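Local structure of 2,3-dehydroadipyl-CoA hydratase (Escherichia coli, 4FZW) at residues B[27-32]-B[86-91]; B[52-57]-B[188-193]; B[200-205]-B[237-242]. The protein catalyses the reversible hydration of 2,3-dehydroadipyl-CoA to 3-hydroxyadipyl-CoA in the phenylacetate degradation pathway. All coordinates share one frame; numbering follows the deposited sequence.

Contact 1: residues B[27-32]-B[86-91]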
loop_
_atom_site.group_PDB
_atom_site.type_symbol
_atom_site.label_atom_id
_atom_site.label_comp_id
_atom_site.label_asym_id
_atom_site.label_seq_id
_atom_site.Cartn_x
_atom_site.Cartn_y
_atom_site.Cartn_z
ATOM N N ASN B 27 15.683 -14.621 -31.511
ATOM C CA ASN B 27 15.571 -14.971 -30.102
ATOM C C ASN B 27 14.203 -14.637 -29.507
ATOM O O ASN B 27 14.065 -14.486 -28.290
ATOM C CB ASN B 27 16.703 -14.328 -29.300
ATOM C CG ASN B 27 17.968 -15.158 -29.332
ATOM O OD1 ASN B 27 17.981 -16.259 -29.872
ATOM N ND2 ASN B 27 19.036 -14.637 -28.757
ATOM N N ALA B 28 13.191 -14.536 -30.369
ATOM C CA ALA B 28 11.822 -14.322 -29.903
ATOM C C ALA B 28 11.460 -15.332 -28.822
ATOM O O ALA B 28 11.788 -16.517 -28.933
ATOM C CB ALA B 28 10.831 -14.410 -31.058
ATOM N N LEU B 29 10.774 -14.863 -27.784
ATOM C CA LEU B 29 10.368 -15.728 -26.683
ATOM C C LEU B 29 9.198 -16.586 -27.078
ATOM O O LEU B 29 8.077 -16.129 -27.151
ATOM C CB LEU B 29 10.038 -14.908 -25.436
ATOM C CG LEU B 29 11.266 -14.236 -24.827
ATOM C CD1 LEU B 29 10.869 -13.405 -23.634
ATOM C CD2 LEU B 29 12.266 -15.298 -24.433
ATOM N N ASN B 30 9.487 -17.841 -27.368
ATOM C CA ASN B 30 8.438 -18.837 -27.575
ATOM C C ASN B 30 7.740 -19.210 -26.277
ATOM O O ASN B 30 8.301 -19.080 -25.182
ATOM C CB ASN B 30 9.009 -20.125 -28.180
ATOM C CG ASN B 30 8.792 -20.212 -29.661
ATOM O OD1 ASN B 30 8.076 -19.397 -30.240
ATOM N ND2 ASN B 30 9.379 -21.229 -30.288
ATOM N N ASN B 31 6.522 -19.706 -26.413
ATOM C CA ASN B 31 5.878 -20.390 -25.318
ATOM C C ASN B 31 6.774 -21.508 -24.795
ATOM O O ASN B 31 7.037 -21.618 -23.594
ATOM C CB ASN B 31 4.566 -20.978 -25.804
ATOM C CG ASN B 31 3.406 -20.634 -24.904
ATOM O OD1 ASN B 31 3.524 -20.638 -23.678
ATOM N ND2 ASN B 31 2.262 -20.329 -25.516
ATOM N N ALA B 32 7.242 -22.345 -25.714
ATOM C CA ALA B 32 8.135 -23.430 -25.347
ATOM C C ALA B 32 9.419 -22.887 -24.740
ATOM O O ALA B 32 9.884 -23.424 -23.747
ATOM C CB ALA B 32 8.424 -24.307 -26.533
ATOM N N GLN B 86 1.497 -16.961 -15.812
ATOM C CA GLN B 86 1.964 -17.697 -14.640
ATOM C C GLN B 86 3.418 -18.135 -14.821
ATOM O O GLN B 86 4.131 -18.357 -13.846
ATOM C CB GLN B 86 1.079 -18.926 -14.397
ATOM C CG GLN B 86 1.270 -19.975 -15.489
ATOM C CD GLN B 86 0.446 -21.229 -15.298
ATOM O OE1 GLN B 86 -0.557 -21.246 -14.566
ATOM N NE2 GLN B 86 0.867 -22.302 -15.971
ATOM N N LEU B 87 3.858 -18.272 -16.069
ATOM C CA LEU B 87 5.279 -18.547 -16.347
ATOM C C LEU B 87 6.128 -17.329 -15.988
ATOM O O LEU B 87 7.169 -17.450 -15.337
ATOM C CB LEU B 87 5.492 -18.921 -17.806
ATOM C CG LEU B 87 4.685 -20.091 -18.362
ATOM C CD1 LEU B 87 5.147 -20.411 -19.783
ATOM C CD2 LEU B 87 4.821 -21.304 -17.446
ATOM N N TRP B 88 5.661 -16.151 -16.393
ATOM C CA TRP B 88 6.292 -14.894 -15.978
ATOM C C TRP B 88 6.402 -14.773 -14.448
ATOM O O TRP B 88 7.448 -14.372 -13.940
ATOM C CB TRP B 88 5.566 -13.682 -16.597
ATOM C CG TRP B 88 5.836 -13.538 -18.088
ATOM C CD1 TRP B 88 5.066 -14.007 -19.115
ATOM C CD2 TRP B 88 6.973 -12.902 -18.702
ATOM N NE1 TRP B 88 5.643 -13.695 -20.325
ATOM C CE2 TRP B 88 6.813 -13.017 -20.099
ATOM C CE3 TRP B 88 8.109 -12.243 -18.198
ATOM C CZ2 TRP B 88 7.750 -12.498 -21.008
ATOM C CZ3 TRP B 88 9.039 -11.727 -19.106
ATOM C CH2 TRP B 88 8.848 -11.859 -20.493
ATOM N N ALA B 89 5.349 -15.139 -13.710
ATOM C CA ALA B 89 5.401 -15.044 -12.242
ATOM C C ALA B 89 6.305 -16.111 -11.662
ATOM O O ALA B 89 6.898 -15.917 -10.608
ATOM C CB ALA B 89 4.008 -15.122 -11.600
ATOM N N ARG B 90 6.417 -17.244 -12.343
ATOM C CA ARG B 90 7.358 -18.258 -11.878
ATOM C C ARG B 90 8.802 -17.832 -12.128
ATOM O O ARG B 90 9.675 -18.153 -11.328
ATOM C CB ARG B 90 7.066 -19.636 -12.483
ATOM C CG ARG B 90 5.850 -20.316 -11.867
ATOM C CD ARG B 90 5.255 -21.340 -12.802
ATOM N NE ARG B 90 6.054 -22.558 -12.839
ATOM C CZ ARG B 90 5.656 -23.681 -13.419
ATOM N NH1 ARG B 90 4.460 -23.737 -13.998
ATOM N NH2 ARG B 90 6.453 -24.739 -13.416
ATOM N N LEU B 91 9.051 -17.112 -13.224
ATOM C CA LEU B 91 10.393 -16.541 -13.500
ATOM C C LEU B 91 10.814 -15.585 -12.395
ATOM O O LEU B 91 11.922 -15.679 -11.868
ATOM C CB LEU B 91 10.448 -15.779 -14.832
ATOM C CG LEU B 91 10.227 -16.478 -16.169
ATOM C CD1 LEU B 91 10.286 -15.445 -17.281
ATOM C CD2 LEU B 91 11.252 -17.575 -16.384
#
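The loop that enters helix 31-46 meets one flank of helix 84-92 where L29 reaches the indole of W88 and N31 reaches L87. The first pair is apolar: L29 CD1 lies 4.0 Å from W88 CH2 and 4.2 Å from W88 CZ2, so one methyl addresses the far corner of the six-membered ring. The two side chains cross obliquely. L29 gets there with CG beside its backbone N and its outer chain extended (chi2 178°), which carries CD1 well clear of its own backbone. In W88 the indole plane stands roughly at right angles to the CA-CB-CG plane (chi2 95°), and L91 CD1, one helical turn on, sits 3.9 Å above one face, offset toward the rim. Both L29 and W88 also touch A109, at the beginning of helix 109-116; in crotonase-like enzymes the start of this helix borders the acyl-CoA pocket. Consistent with a nearby pocket, W88 NE1 is hydrogen-bonded to a bound glycerol, probably from the crystallisation liquor. The second pair is looser, N31 OD1 standing 4.2 Å from L87 CD1; the backbones stay apart (N31 CA to L87 CA 9.2 Å), so the side chains bridge the gap. No hydrogen bond joins the two segments. R84, earlier in the same helix 84-92, donates through NH2 to L29 O, and the start of helix 31-46 is held by N31 N to E70 OE1.

Contact 2: residues B[52-57]-B[188-193]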
loop_
_atom_site.group_PDB
_atom_site.type_symbol
_atom_site.label_atom_id
_atom_site.label_comp_id
_atom_site.label_asym_id
_atom_site.label_seq_id
_atom_site.Cartn_x
_atom_site.Cartn_y
_atom_site.Cartn_z
ATOM N N VAL B 52 24.172 -18.016 -8.606
ATOM C CA VAL B 52 23.745 -16.945 -9.513
ATOM C C VAL B 52 23.401 -17.518 -10.894
ATOM O O VAL B 52 23.966 -18.536 -11.323
ATOM C CB VAL B 52 24.858 -15.878 -9.707
ATOM C CG1 VAL B 52 24.347 -14.731 -10.571
ATOM C CG2 VAL B 52 25.370 -15.360 -8.353
ATOM N N CYS B 53 22.475 -16.857 -11.583
ATOM C CA CYS B 53 22.233 -17.138 -12.988
ATOM C C CYS B 53 22.601 -15.896 -13.840
ATOM O O CYS B 53 22.622 -14.760 -13.337
ATOM C CB CYS B 53 20.787 -17.592 -13.209
ATOM S SG CYS B 53 20.332 -18.101 -14.892
ATOM N N VAL B 54 22.944 -16.141 -15.104
ATOM C CA VAL B 54 23.160 -15.095 -16.083
ATOM C C VAL B 54 22.283 -15.499 -17.258
ATOM O O VAL B 54 22.242 -16.687 -17.618
ATOM C CB VAL B 54 24.644 -15.032 -16.551
ATOM C CG1 VAL B 54 24.810 -14.156 -17.791
ATOM C CG2 VAL B 54 25.544 -14.569 -15.431
ATOM N N ILE B 55 21.594 -14.532 -17.863
ATOM C CA ILE B 55 20.725 -14.801 -19.016
ATOM C C ILE B 55 21.162 -13.950 -20.215
ATOM O O ILE B 55 21.258 -12.734 -20.125
ATOM C CB ILE B 55 19.224 -14.527 -18.679
ATOM C CG1 ILE B 55 18.674 -15.589 -17.721
ATOM C CG2 ILE B 55 18.369 -14.487 -19.933
ATOM C CD1 ILE B 55 17.119 -15.540 -17.548
ATOM N N THR B 56 21.397 -14.587 -21.350
ATOM C CA THR B 56 21.892 -13.845 -22.500
ATOM C C THR B 56 21.410 -14.385 -23.831
ATOM O O THR B 56 20.943 -15.527 -23.923
ATOM C CB THR B 56 23.440 -13.805 -22.540
ATOM O OG1 THR B 56 23.860 -12.804 -23.463
ATOM C CG2 THR B 56 24.014 -15.136 -22.993
ATOM N N GLY B 57 21.527 -13.555 -24.863
ATOM C CA GLY B 57 21.216 -13.997 -26.205
ATOM C C GLY B 57 22.493 -14.088 -27.017
ATOM O O GLY B 57 23.457 -14.752 -26.603
ATOM N N GLU B 188 31.088 -11.775 -21.127
ATOM C CA GLU B 188 32.246 -12.100 -20.307
ATOM C C GLU B 188 32.267 -11.328 -18.971
ATOM O O GLU B 188 32.621 -11.879 -17.911
ATOM C CB GLU B 188 33.543 -11.852 -21.090
ATOM C CG GLU B 188 34.795 -12.196 -20.284
ATOM C CD GLU B 188 36.101 -11.937 -21.058
ATOM O OE1 GLU B 188 36.046 -11.750 -22.302
ATOM O OE2 GLU B 188 37.179 -11.922 -20.418
ATOM N N TYR B 189 31.917 -10.048 -19.033
ATOM C CA TYR B 189 31.971 -9.195 -17.857
ATOM C C TYR B 189 30.766 -9.476 -16.937
ATOM O O TYR B 189 30.852 -9.367 -15.715
ATOM C CB TYR B 189 32.038 -7.717 -18.275
ATOM C CG TYR B 189 33.394 -7.329 -18.762
ATOM C CD1 TYR B 189 34.410 -8.268 -18.822
ATOM C CD2 TYR B 189 33.682 -6.021 -19.151
ATOM C CE1 TYR B 189 35.678 -7.927 -19.258
ATOM C CE2 TYR B 189 34.962 -5.664 -19.590
ATOM C CZ TYR B 189 35.947 -6.635 -19.639
ATOM O OH TYR B 189 37.222 -6.346 -20.063
ATOM N N ALA B 190 29.646 -9.841 -17.548
ATOM C CA ALA B 190 28.450 -10.212 -16.827
ATOM C C ALA B 190 28.709 -11.473 -16.004
ATOM O O ALA B 190 28.254 -11.562 -14.852
ATOM C CB ALA B 190 27.306 -10.416 -17.803
ATOM N N LEU B 191 29.447 -12.421 -16.598
ATOM C CA LEU B 191 29.920 -13.629 -15.903
ATOM C C LEU B 191 30.895 -13.335 -14.777
ATOM O O LEU B 191 30.908 -14.047 -13.783
ATOM C CB LEU B 191 30.529 -14.654 -16.875
ATOM C CG LEU B 191 29.543 -15.300 -17.859
ATOM C CD1 LEU B 191 30.283 -16.056 -18.943
ATOM C CD2 LEU B 191 28.555 -16.227 -17.102
ATOM N N GLN B 192 31.704 -12.285 -14.910
ATOM C CA GLN B 192 32.633 -11.928 -13.824
ATOM C C GLN B 192 31.872 -11.325 -12.638
ATOM O O GLN B 192 32.212 -11.567 -11.470
ATOM C CB GLN B 192 33.746 -10.990 -14.300
ATOM N N LEU B 193 30.824 -10.565 -12.964
ATOM C CA LEU B 193 29.905 -10.002 -11.984
ATOM C C LEU B 193 29.154 -11.074 -11.188
ATOM O O LEU B 193 28.967 -10.944 -9.976
ATOM C CB LEU B 193 28.891 -9.117 -12.693
ATOM C CG LEU B 193 27.910 -8.374 -11.798
ATOM C CD1 LEU B 193 28.635 -7.336 -10.963
ATOM C CD2 LEU B 193 26.849 -7.719 -12.667
#
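No aromatic ring takes part where V54 meets A190 and L191; the one flat group involved is the peptide carbonyl of A190, whose O lies 4.1 Å from V54 CG2. The ring of Y189 takes no part in the contact and packs edge-to-face with F181 of strand 180-181. Everything else across the contact is aliphatic. V54 CG2 comes within 3.8 Å of L191 CD2, and the same leucine methyl is 4.1 Å from V54 CB, so CD2 rests against the branch point of the valine as well as its methyl. The two side chains cross at about a right angle. V54 CG1 takes the other side, 4.5 Å from A190 CB. This division follows from the valine torsion: with CG1 opposite the backbone N (chi1 167°), CG2 lies beside that N, and the two methyls diverge over the helix. L191 bends its end toward the strand although its CB does not point there, and the backbones come close, V54 CA to L191 CA being 6.9 Å. V54 supplies half of the 122 Å² buried (61 Å²). No hydrogen bond crosses. On the outward side of the helix, E188 and Y189 make polar contacts with a different protein in the assembly. Around this point V52 touches A194 and M197, while T56 touches L187, so strand 52-56 and helix 186-197 run in opposing senses. The strand lies between 15-20 and 98-102 in the six-stranded sheet; C53 and I55 turn from the helix and meet L18, L20 and L98, while A190 also reaches A101.

Contact 3: residues B[200-205]-B[237-242]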
loop_
_atom_site.group_PDB
_atom_site.type_symbol
_atom_site.label_atom_id
_atom_site.label_comp_id
_atom_site.label_asym_id
_atom_site.label_seq_id
_atom_site.Cartn_x
_atom_site.Cartn_y
_atom_site.Cartn_z
ATOM N N HIS B 200 29.898 -14.936 -2.403
ATOM C CA HIS B 200 29.284 -14.650 -1.106
ATOM C C HIS B 200 28.305 -15.755 -0.669
ATOM O O HIS B 200 27.943 -16.638 -1.448
ATOM C CB HIS B 200 28.576 -13.300 -1.168
ATOM C CG HIS B 200 29.450 -12.199 -1.698
ATOM N ND1 HIS B 200 30.774 -12.089 -1.370
ATOM C CD2 HIS B 200 29.165 -11.181 -2.537
ATOM C CE1 HIS B 200 31.285 -11.027 -1.975
ATOM N NE2 HIS B 200 30.331 -10.461 -2.691
ATOM N N SER B 201 27.894 -15.686 0.592
ATOM C CA SER B 201 27.011 -16.687 1.217
ATOM C C SER B 201 25.680 -16.888 0.473
ATOM O O SER B 201 24.895 -15.955 0.335
ATOM C CB SER B 201 26.761 -16.320 2.680
ATOM O OG SER B 201 25.523 -16.842 3.134
ATOM N N PRO B 202 25.424 -18.119 0.004
ATOM C CA PRO B 202 24.229 -18.420 -0.792
ATOM C C PRO B 202 22.968 -17.875 -0.125
ATOM O O PRO B 202 22.111 -17.280 -0.806
ATOM C CB PRO B 202 24.188 -19.949 -0.799
ATOM C CG PRO B 202 25.576 -20.384 -0.496
ATOM C CD PRO B 202 26.180 -19.331 0.369
ATOM N N LEU B 203 22.868 -18.084 1.193
ATOM C CA LEU B 203 21.689 -17.691 1.973
ATOM C C LEU B 203 21.596 -16.175 2.091
ATOM O O LEU B 203 20.499 -15.601 1.996
ATOM C CB LEU B 203 21.664 -18.365 3.366
ATOM C CG LEU B 203 21.481 -19.897 3.429
ATOM C CD1 LEU B 203 21.531 -20.451 4.852
ATOM C CD2 LEU B 203 20.194 -20.304 2.765
ATOM N N ALA B 204 22.748 -15.532 2.297
ATOM C CA ALA B 204 22.829 -14.076 2.322
ATOM C C ALA B 204 22.361 -13.505 0.987
ATOM O O ALA B 204 21.587 -12.546 0.947
ATOM C CB ALA B 204 24.245 -13.624 2.636
ATOM N N LEU B 205 22.824 -14.099 -0.107
ATOM C CA LEU B 205 22.356 -13.664 -1.417
ATOM C C LEU B 205 20.829 -13.786 -1.475
ATOM O O LEU B 205 20.140 -12.867 -1.922
ATOM C CB LEU B 205 23.033 -14.443 -2.550
ATOM C CG LEU B 205 24.525 -14.120 -2.843
ATOM C CD1 LEU B 205 25.133 -15.047 -3.881
ATOM C CD2 LEU B 205 24.708 -12.690 -3.270
ATOM N N THR B 237 22.625 -17.995 11.101
ATOM C CA THR B 237 23.278 -18.918 10.177
ATOM C C THR B 237 24.755 -19.099 10.467
ATOM O O THR B 237 25.416 -18.212 11.000
ATOM C CB THR B 237 23.144 -18.462 8.720
ATOM O OG1 THR B 237 23.643 -17.131 8.605
ATOM C CG2 THR B 237 21.688 -18.496 8.271
ATOM N N GLU B 238 25.252 -20.266 10.069
ATOM C CA GLU B 238 26.622 -20.703 10.294
ATOM C C GLU B 238 27.548 -19.919 9.405
ATOM O O GLU B 238 28.663 -19.568 9.798
ATOM C CB GLU B 238 26.765 -22.184 9.943
ATOM C CG GLU B 238 25.837 -23.095 10.670
ATOM C CD GLU B 238 26.228 -23.265 12.113
ATOM O OE1 GLU B 238 27.434 -23.132 12.421
ATOM O OE2 GLU B 238 25.324 -23.555 12.926
ATOM N N ASP B 239 27.065 -19.665 8.195
ATOM C CA ASP B 239 27.808 -18.928 7.202
ATOM C C ASP B 239 28.079 -17.504 7.657
ATOM O O ASP B 239 29.070 -16.901 7.239
ATOM C CB ASP B 239 27.074 -18.954 5.870
ATOM C CG ASP B 239 27.193 -20.295 5.175
ATOM O OD1 ASP B 239 27.995 -21.137 5.649
ATOM O OD2 ASP B 239 26.493 -20.503 4.156
ATOM N N ARG B 240 27.226 -16.949 8.514
ATOM C CA ARG B 240 27.525 -15.598 8.962
ATOM C C ARG B 240 28.809 -15.576 9.769
ATOM O O ARG B 240 29.526 -14.582 9.807
ATOM C CB ARG B 240 26.413 -14.993 9.782
ATOM C CG ARG B 240 26.795 -13.618 10.289
ATOM C CD ARG B 240 25.700 -13.002 11.112
ATOM N NE ARG B 240 25.347 -13.863 12.224
ATOM C CZ ARG B 240 25.711 -13.638 13.476
ATOM N NH1 ARG B 240 26.431 -12.564 13.760
ATOM N NH2 ARG B 240 25.352 -14.481 14.440
ATOM N N HIS B 241 29.077 -16.690 10.427
ATOM C CA HIS B 241 30.278 -16.854 11.221
ATOM C C HIS B 241 31.477 -17.030 10.286
ATOM O O HIS B 241 32.545 -16.459 10.511
ATOM C CB HIS B 241 30.109 -18.073 12.134
ATOM C CG HIS B 241 31.319 -18.414 12.938
ATOM N ND1 HIS B 241 32.370 -19.162 12.432
ATOM C CD2 HIS B 241 31.657 -18.128 14.220
ATOM C CE1 HIS B 241 33.290 -19.309 13.363
ATOM N NE2 HIS B 241 32.886 -18.694 14.456
ATOM N N GLU B 242 31.276 -17.803 9.224
ATOM C CA GLU B 242 32.337 -18.101 8.276
ATOM C C GLU B 242 32.719 -16.855 7.482
ATOM O O GLU B 242 33.906 -16.600 7.238
ATOM C CB GLU B 242 31.908 -19.228 7.327
ATOM C CG GLU B 242 32.979 -19.667 6.337
ATOM C CD GLU B 242 34.242 -20.163 7.020
ATOM O OE1 GLU B 242 34.163 -20.572 8.198
ATOM O OE2 GLU B 242 35.314 -20.140 6.382
#
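S201, P202 and L203 meet D239 and T237 through van der Waals contacts alone, with no hydrogen bond between the segments. S201 OG stands 3.8 Å from D239 CB, and the two CB atoms of S201 and D239 are 4.1 Å apart, so these side chains lie side by side near their roots. P202 CD lies 4.0 Å from D239 OD2; the proline and the aspartate cross at about a right angle. Farther along, L203 CD1 touches T237 CG2 at 3.9 Å. That methyl is available because the threonine turns OG1 between its backbone N and carbonyl carbon (chi1 55°), where OG1 is hydrogen-bonded to L234 O.

The next shell explains the placement. S201 is the N-cap of helix 202-214: its OG accepts from A204 N at 3.2 Å, nearly straight with an N-H...O angle of 165°, while L205 N donates to S201 O at 2.8 Å. S201 OG thus serves as an acceptor for its own helix; no hydrogen bond links it to D239. The aspartate is committed to the chain terminus: OD1 accepts from K256 N, and OD2 from both G257 N and R258 N. Three backbone donors around a buried carboxylate would be expected to stabilise its negative charge, and they fix its rotation. F255, in the same tail, packs on S201, P202 and D239.

Neighbouring copies of the protein complete the surroundings. H200 NE2 is hydrogen-bonded to S162 O of the second subunit, and L203 and T237 pack on L80 and L76 of the third. A capped helix start packed beside the start of helix 239-248, which holds the C-terminal tail, at subunit boundaries is in keeping with the C-terminal helical region of the crotonase family, through which its trimers associate.

Overall arrangement
All three contacts belong to one crotonase-type chain, but they sample different parts of it. Contacts 1 and 2 have centres 19 Å apart and touch, N27 ND2 lying 3.4 Å from G57 CA; their segments alternate along the sequence, and helix 31-46 leads directly to strand 52-56. Contact 3 comes after both: helix 186-197 of contact 2 is followed by helix 202-214, and the two centres are 22 Å apart, with nearest atoms about 4 Å apart, without touching. Contacts 1 and 3 are 31 Å apart between centres, about 13 Å between nearest atoms. In space they pass from a loop-to-helix contact near the probable acyl-CoA pocket, through the main sheet, to the helical subunit interface.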